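Side-chain contacts in flagellar motor switch protein FliG (Thermotoga maritima, PDB 3AJC), which probably forms part of the switch complex at the base of the flagellar basal body, which responds to chemotaxis proteins and sets the direction of motor rotation: residues A[118-121]-A[122-126]; A[101-104]-A[105-108]. All coordinates share one frame; numbering follows the deposited sequence.

Interaction 1: residues A[118-121]-A[122-126]; sequences NPEL and ADEIR
Glu120 and Glu124, one helical turn apart, bring their carboxylates together with OE1 of Glu120 only 2.7 Å from OE2 of Glu124. Two like charges this close would probably repel, and may raise the pKa of one of the acids. The two chains meet at a slant, their carboxylate planes turned 37° apart. Glu120 bends at its second torsion (chi2 -58°), which carries its carboxylate forward along the helix, toward the next turn, whereas Glu124 runs extended beyond CG. OE1 of Glu124 forms a long, weak ion pair with Arg64; an alanine here would remove the carboxylate, and Arg64 would probably lose this acidic partner.

On the next face Leu121 and Ile125 make the apolar counterpart. Leu121 holds CG anti to its amide nitrogen (chi1 175°), and CG comes 4.0 Å from CD1 of Ile125, the branches passing at an angle. CG1 of Ile125 also rests 3.2 Å from Leu121 O, the carbonyl that accepts the amide of Ile125. Both side chains reach helix 49-60 at Ala60, while Ala122 and Ile125 pack on Leu114 of helix 104-117.

The backbone starts this turn at Asn118, whose O accepts from Ala122 N at 2.9 Å; Asn118 holds the N-cap position, yet its side chain makes no capping bond. Pro119 follows it as the first helical residue. Successive i to i+4 bonds and an acidic outer face set against an apolar inner one make this the amphipathic first turns of helix 119-128.

Interaction 2: residues A[101-104]-A[105-108]; sequences NLDR and TTEK
Asp103 grips Thr106 with both carboxylate oxygens. OD1 accepts the hydroxyl of Thr106, with OG1 2.8 Å away, through its syn lone pair, the side that faces the other oxygen. OD2 takes the backbone amide of the same residue: Thr106 N lies 2.9 Å from OD2 and its N-H points almost straight at it (169°), although it comes from above the carboxylate plane, 51° out of it. The two side chains stand at about a right angle. For Asp103, CG sits between the backbone nitrogen and the carbonyl carbon (chi1 57°), a rotation that turns the carboxylate back over the first turn. Thr106 matches it by keeping OG1 beside its own nitrogen, while the methyl CG2, anti to that nitrogen, is turned to Leu102.

That methyl belongs to the next layer. CG2 of Thr106 is 3.9 Å from CD1 of Leu102, again with the side chains crossing nearly perpendicular, and CB of Leu102 approaches CB of Glu107 at 4.1 Å. Leu102 also packs on Ala41 of helix 37-46, joining the start of helix 104-117 to that helix.

Backbone bonds fix the frame behind the carboxylate. Asp103 O accepts from Glu107 N at 3.0 Å, and Lys108 N reaches Arg104 O at 2.8 Å. Arg104 and Lys108 run side by side in the same direction from the turn, with NZ of Lys108 4.1 Å from CG of Arg104.

Asp103 is thus the N-cap of helix 104-117: its carboxylate satisfies an amide that has no helical carbonyl before it, and its negative charge lies where the positive end of the helix dipole would probably stabilise it.

Along the chain interaction 2 comes first, at the start of helix 104-117, and interaction 1 follows at the start of helix 119-128. Their centres are 16 Å apart and the nearest atoms about 7 Å, without touching. Both are helix beginnings, set up differently: the Asp103 side chain caps the N-terminal end of helix 104-117, whereas at 118-126 the N-cap side chain takes no such part. Helix 104-117 links them, since its residues Met111 and Leu114 receive side chains of interaction 1. The contacts sit on consecutive helices of the all-helical fragment, with the side chain of Leu121 about 9 Å from that of Arg58, part of the EHPQR motif important for interaction with FliM.

Interaction 1: residues A[118-121]-A[122-126]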
ATOM      1  N   ASN A 118       3.052  -7.402  17.852  1.00 52.31           N
ATOM      2  CA  ASN A 118       1.726  -7.374  17.238  1.00 50.39           C
ATOM      3  C   ASN A 118       1.769  -8.229  15.973  1.00 49.83           C
ATOM      4  O   ASN A 118       1.450  -7.755  14.885  1.00 50.62           O
ATOM      5  CB  ASN A 118       1.354  -5.939  16.864  1.00 50.88           C
ATOM      6  CG  ASN A 118       1.192  -5.038  18.073  1.00 52.95           C
ATOM      7  OD1 ASN A 118       0.124  -4.995  18.692  1.00 53.99           O
ATOM      8  ND2 ASN A 118       2.253  -4.315  18.422  1.00 51.83           N
ATOM      9  N   PRO A 119       2.142  -9.511  16.105  1.00 48.82           N
ATOM     10  CA  PRO A 119       2.236 -10.436  14.969  1.00 48.83           C
ATOM     11  C   PRO A 119       1.129 -10.378  13.917  1.00 49.14           C
ATOM     12  O   PRO A 119       1.408 -10.477  12.725  1.00 48.28           O
ATOM     13  CB  PRO A 119       2.347 -11.808  15.641  1.00 48.80           C
ATOM     14  CG  PRO A 119       1.700 -11.602  16.973  1.00 49.33           C
ATOM     15  CD  PRO A 119       2.209 -10.248  17.377  1.00 48.59           C
ATOM     16  N   GLU A 120      -0.116 -10.206  14.349  1.00 49.67           N
ATOM     17  CA  GLU A 120      -1.237 -10.154  13.417  1.00 50.64           C
ATOM     18  C   GLU A 120      -1.240  -8.870  12.609  1.00 49.32           C
ATOM     19  O   GLU A 120      -1.327  -8.899  11.378  1.00 49.53           O
ATOM     20  CB  GLU A 120      -2.569 -10.272  14.163  1.00 54.13           C
ATOM     21  CG  GLU A 120      -3.464 -11.404  13.667  1.00 59.63           C
ATOM     22  CD  GLU A 120      -3.809 -11.295  12.193  1.00 61.53           C
ATOM     23  OE1 GLU A 120      -4.460 -10.302  11.800  1.00 63.87           O
ATOM     24  OE2 GLU A 120      -3.427 -12.206  11.427  1.00 62.88           O
ATOM     25  N   LEU A 121      -1.162  -7.745  13.310  1.00 46.70           N
ATOM     26  CA  LEU A 121      -1.156  -6.442  12.665  1.00 43.05           C
ATOM     27  C   LEU A 121       0.005  -6.379  11.676  1.00 42.15           C
ATOM     28  O   LEU A 121      -0.110  -5.802  10.590  1.00 41.00           O
ATOM     29  CB  LEU A 121      -1.018  -5.341  13.718  1.00 40.78           C
ATOM     30  CG  LEU A 121      -0.869  -3.906  13.198  1.00 42.06           C
ATOM     31  CD1 LEU A 121      -2.073  -3.538  12.356  1.00 42.73           C
ATOM     32  CD2 LEU A 121      -0.712  -2.945  14.359  1.00 39.72           C
ATOM     33  N   ALA A 122       1.123  -6.979  12.062  1.00 39.08           N
ATOM     34  CA  ALA A 122       2.297  -6.990  11.213  1.00 41.36           C
ATOM     35  C   ALA A 122       1.941  -7.696   9.911  1.00 42.59           C
ATOM     36  O   ALA A 122       2.291  -7.233   8.826  1.00 41.73           O
ATOM     37  CB  ALA A 122       3.450  -7.708  11.913  1.00 37.45           C
ATOM     38  N   ASP A 123       1.222  -8.808  10.033  1.00 43.92           N
ATOM     39  CA  ASP A 123       0.826  -9.594   8.875  1.00 45.09           C
ATOM     40  C   ASP A 123      -0.159  -8.838   7.993  1.00 43.65           C
ATOM     41  O   ASP A 123      -0.133  -8.968   6.773  1.00 43.72           O
ATOM     42  CB  ASP A 123       0.234 -10.935   9.327  1.00 49.74           C
ATOM     43  CG  ASP A 123       0.213 -11.972   8.211  1.00 54.03           C
ATOM     44  OD1 ASP A 123      -0.813 -12.081   7.499  1.00 56.03           O
ATOM     45  OD2 ASP A 123       1.235 -12.670   8.040  1.00 55.31           O
ATOM     46  N   GLU A 124      -1.028  -8.044   8.605  1.00 41.92           N
ATOM     47  CA  GLU A 124      -1.982  -7.265   7.835  1.00 43.28           C
ATOM     48  C   GLU A 124      -1.231  -6.216   7.013  1.00 42.27           C
ATOM     49  O   GLU A 124      -1.533  -5.996   5.838  1.00 42.42           O
ATOM     50  CB  GLU A 124      -2.992  -6.580   8.767  1.00 44.94           C
ATOM     51  CG  GLU A 124      -4.171  -7.464   9.165  1.00 50.16           C
ATOM     52  CD  GLU A 124      -4.957  -6.928  10.357  1.00 53.81           C
ATOM     53  OE1 GLU A 124      -5.364  -5.740  10.344  1.00 55.85           O
ATOM     54  OE2 GLU A 124      -5.180  -7.705  11.310  1.00 54.88           O
ATOM     55  N   ILE A 125      -0.236  -5.586   7.633  1.00 41.92           N
ATOM     56  CA  ILE A 125       0.548  -4.541   6.971  1.00 39.65           C
ATOM     57  C   ILE A 125       1.409  -5.093   5.837  1.00 38.51           C
ATOM     58  O   ILE A 125       1.447  -4.540   4.742  1.00 36.00           O
ATOM     59  CB  ILE A 125       1.445  -3.792   8.003  1.00 39.11           C
ATOM     60  CG1 ILE A 125       0.548  -3.115   9.052  1.00 37.74           C
ATOM     61  CG2 ILE A 125       2.322  -2.753   7.295  1.00 34.53           C
ATOM     62  CD1 ILE A 125       1.275  -2.376  10.160  1.00 32.82           C
ATOM     63  N   ARG A 126       2.094  -6.191   6.110  1.00 39.38           N
ATOM     64  CA  ARG A 126       2.944  -6.804   5.118  1.00 42.14           C
ATOM     65  C   ARG A 126       2.141  -7.131   3.862  1.00 43.19           C
ATOM     66  O   ARG A 126       2.519  -6.730   2.754  1.00 42.06           O
ATOM     67  CB  ARG A 126       3.567  -8.068   5.694  1.00 45.61           C
ATOM     68  CG  ARG A 126       4.686  -8.646   4.854  1.00 50.10           C
ATOM     69  CD  ARG A 126       5.165  -9.968   5.415  1.00 54.44           C
ATOM     70  NE  ARG A 126       4.179 -10.583   6.301  1.00 61.03           N
ATOM     71  CZ  ARG A 126       4.079 -10.324   7.603  1.00 63.37           C
ATOM     72  NH1 ARG A 126       4.908  -9.457   8.176  1.00 64.55           N
ATOM     73  NH2 ARG A 126       3.155 -10.933   8.336  1.00 64.33           N
TER

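Interaction 2: residues A[101-104]-A[105-108]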
ATOM      1  N   ASN A 101       7.615   3.291   1.345  1.00 27.30           N
ATOM      2  CA  ASN A 101       8.439   4.450   1.034  1.00 27.38           C
ATOM      3  C   ASN A 101       9.562   4.733   2.017  1.00 28.41           C
ATOM      4  O   ASN A 101      10.291   5.709   1.849  1.00 30.44           O
ATOM      5  CB  ASN A 101       7.552   5.684   0.901  1.00 29.33           C
ATOM      6  CG  ASN A 101       6.674   5.627  -0.325  1.00 33.01           C
ATOM      7  OD1 ASN A 101       7.162   5.715  -1.462  1.00 31.45           O
ATOM      8  ND2 ASN A 101       5.372   5.463  -0.111  1.00 33.33           N
ATOM      9  N   LEU A 102       9.692   3.904   3.052  1.00 26.53           N
ATOM     10  CA  LEU A 102      10.768   4.083   4.019  1.00 26.59           C
ATOM     11  C   LEU A 102      12.005   3.445   3.414  1.00 27.16           C
ATOM     12  O   LEU A 102      11.906   2.682   2.452  1.00 29.20           O
ATOM     13  CB  LEU A 102      10.462   3.358   5.338  1.00 25.27           C
ATOM     14  CG  LEU A 102       9.656   4.018   6.466  1.00 27.39           C
ATOM     15  CD1 LEU A 102       9.506   3.012   7.638  1.00 21.56           C
ATOM     16  CD2 LEU A 102      10.357   5.284   6.942  1.00 23.05           C
ATOM     17  N   ASP A 103      13.168   3.762   3.966  1.00 28.19           N
ATOM     18  CA  ASP A 103      14.389   3.136   3.502  1.00 31.56           C
ATOM     19  C   ASP A 103      14.248   1.707   4.027  1.00 34.10           C
ATOM     20  O   ASP A 103      13.663   1.488   5.091  1.00 32.36           O
ATOM     21  CB  ASP A 103      15.622   3.804   4.123  1.00 31.16           C
ATOM     22  CG  ASP A 103      15.599   3.785   5.642  1.00 35.24           C
ATOM     23  OD1 ASP A 103      14.767   4.510   6.239  1.00 38.46           O
ATOM     24  OD2 ASP A 103      16.403   3.041   6.247  1.00 36.94           O
ATOM     25  N   ARG A 104      14.778   0.745   3.281  1.00 36.35           N
ATOM     26  CA  ARG A 104      14.721  -0.665   3.652  1.00 39.03           C
ATOM     27  C   ARG A 104      15.074  -0.951   5.109  1.00 38.73           C
ATOM     28  O   ARG A 104      14.346  -1.657   5.807  1.00 37.94           O
ATOM     29  CB  ARG A 104      15.661  -1.468   2.755  1.00 43.00           C
ATOM     30  CG  ARG A 104      15.078  -2.766   2.252  1.00 49.46           C
ATOM     31  CD  ARG A 104      15.414  -2.898   0.791  1.00 55.01           C
ATOM     32  NE  ARG A 104      15.003  -1.685   0.089  1.00 59.90           N
ATOM     33  CZ  ARG A 104      15.384  -1.361  -1.142  1.00 59.66           C
ATOM     34  NH1 ARG A 104      16.193  -2.163  -1.824  1.00 61.27           N
ATOM     35  NH2 ARG A 104      14.956  -0.232  -1.686  1.00 57.91           N
ATOM     36  N   THR A 105      16.204  -0.415   5.553  1.00 37.89           N
ATOM     37  CA  THR A 105      16.677  -0.615   6.915  1.00 38.00           C
ATOM     38  C   THR A 105      15.640  -0.245   7.965  1.00 37.49           C
ATOM     39  O   THR A 105      15.254  -1.077   8.781  1.00 38.51           O
ATOM     40  CB  THR A 105      17.953   0.199   7.170  1.00 39.63           C
ATOM     41  OG1 THR A 105      18.967  -0.209   6.241  1.00 41.56           O
ATOM     42  CG2 THR A 105      18.447  -0.018   8.598  1.00 37.15           C
ATOM     43  N   THR A 106      15.193   1.004   7.955  1.00 35.62           N
ATOM     44  CA  THR A 106      14.198   1.432   8.922  1.00 34.45           C
ATOM     45  C   THR A 106      12.930   0.570   8.823  1.00 33.03           C
ATOM     46  O   THR A 106      12.383   0.172   9.843  1.00 34.15           O
ATOM     47  CB  THR A 106      13.827   2.923   8.723  1.00 34.07           C
ATOM     48  OG1 THR A 106      14.995   3.733   8.880  1.00 36.17           O
ATOM     49  CG2 THR A 106      12.819   3.362   9.742  1.00 30.51           C
ATOM     50  N   GLU A 107      12.479   0.278   7.602  1.00 31.28           N
ATOM     51  CA  GLU A 107      11.276  -0.526   7.381  1.00 31.03           C
ATOM     52  C   GLU A 107      11.412  -1.903   8.035  1.00 32.94           C
ATOM     53  O   GLU A 107      10.482  -2.387   8.696  1.00 27.12           O
ATOM     54  CB  GLU A 107      11.015  -0.662   5.875  1.00 30.85           C
ATOM     55  CG  GLU A 107       9.709  -1.335   5.461  1.00 32.81           C
ATOM     56  CD  GLU A 107       9.748  -2.843   5.621  1.00 36.78           C
ATOM     57  OE1 GLU A 107      10.796  -3.443   5.297  1.00 37.52           O
ATOM     58  OE2 GLU A 107       8.735  -3.429   6.060  1.00 38.75           O
ATOM     59  N   LYS A 108      12.581  -2.517   7.861  1.00 35.11           N
ATOM     60  CA  LYS A 108      12.869  -3.832   8.426  1.00 37.99           C
ATOM     61  C   LYS A 108      12.841  -3.815   9.949  1.00 38.28           C
ATOM     62  O   LYS A 108      12.349  -4.750  10.571  1.00 38.88           O
ATOM     63  CB  LYS A 108      14.236  -4.317   7.964  1.00 40.10           C
ATOM     64  CG  LYS A 108      14.200  -5.523   7.052  1.00 46.35           C
ATOM     65  CD  LYS A 108      13.553  -5.220   5.701  1.00 50.17           C
ATOM     66  CE  LYS A 108      13.777  -6.377   4.730  1.00 51.87           C
ATOM     67  NZ  LYS A 108      13.139  -6.134   3.417  1.00 55.87           N
TER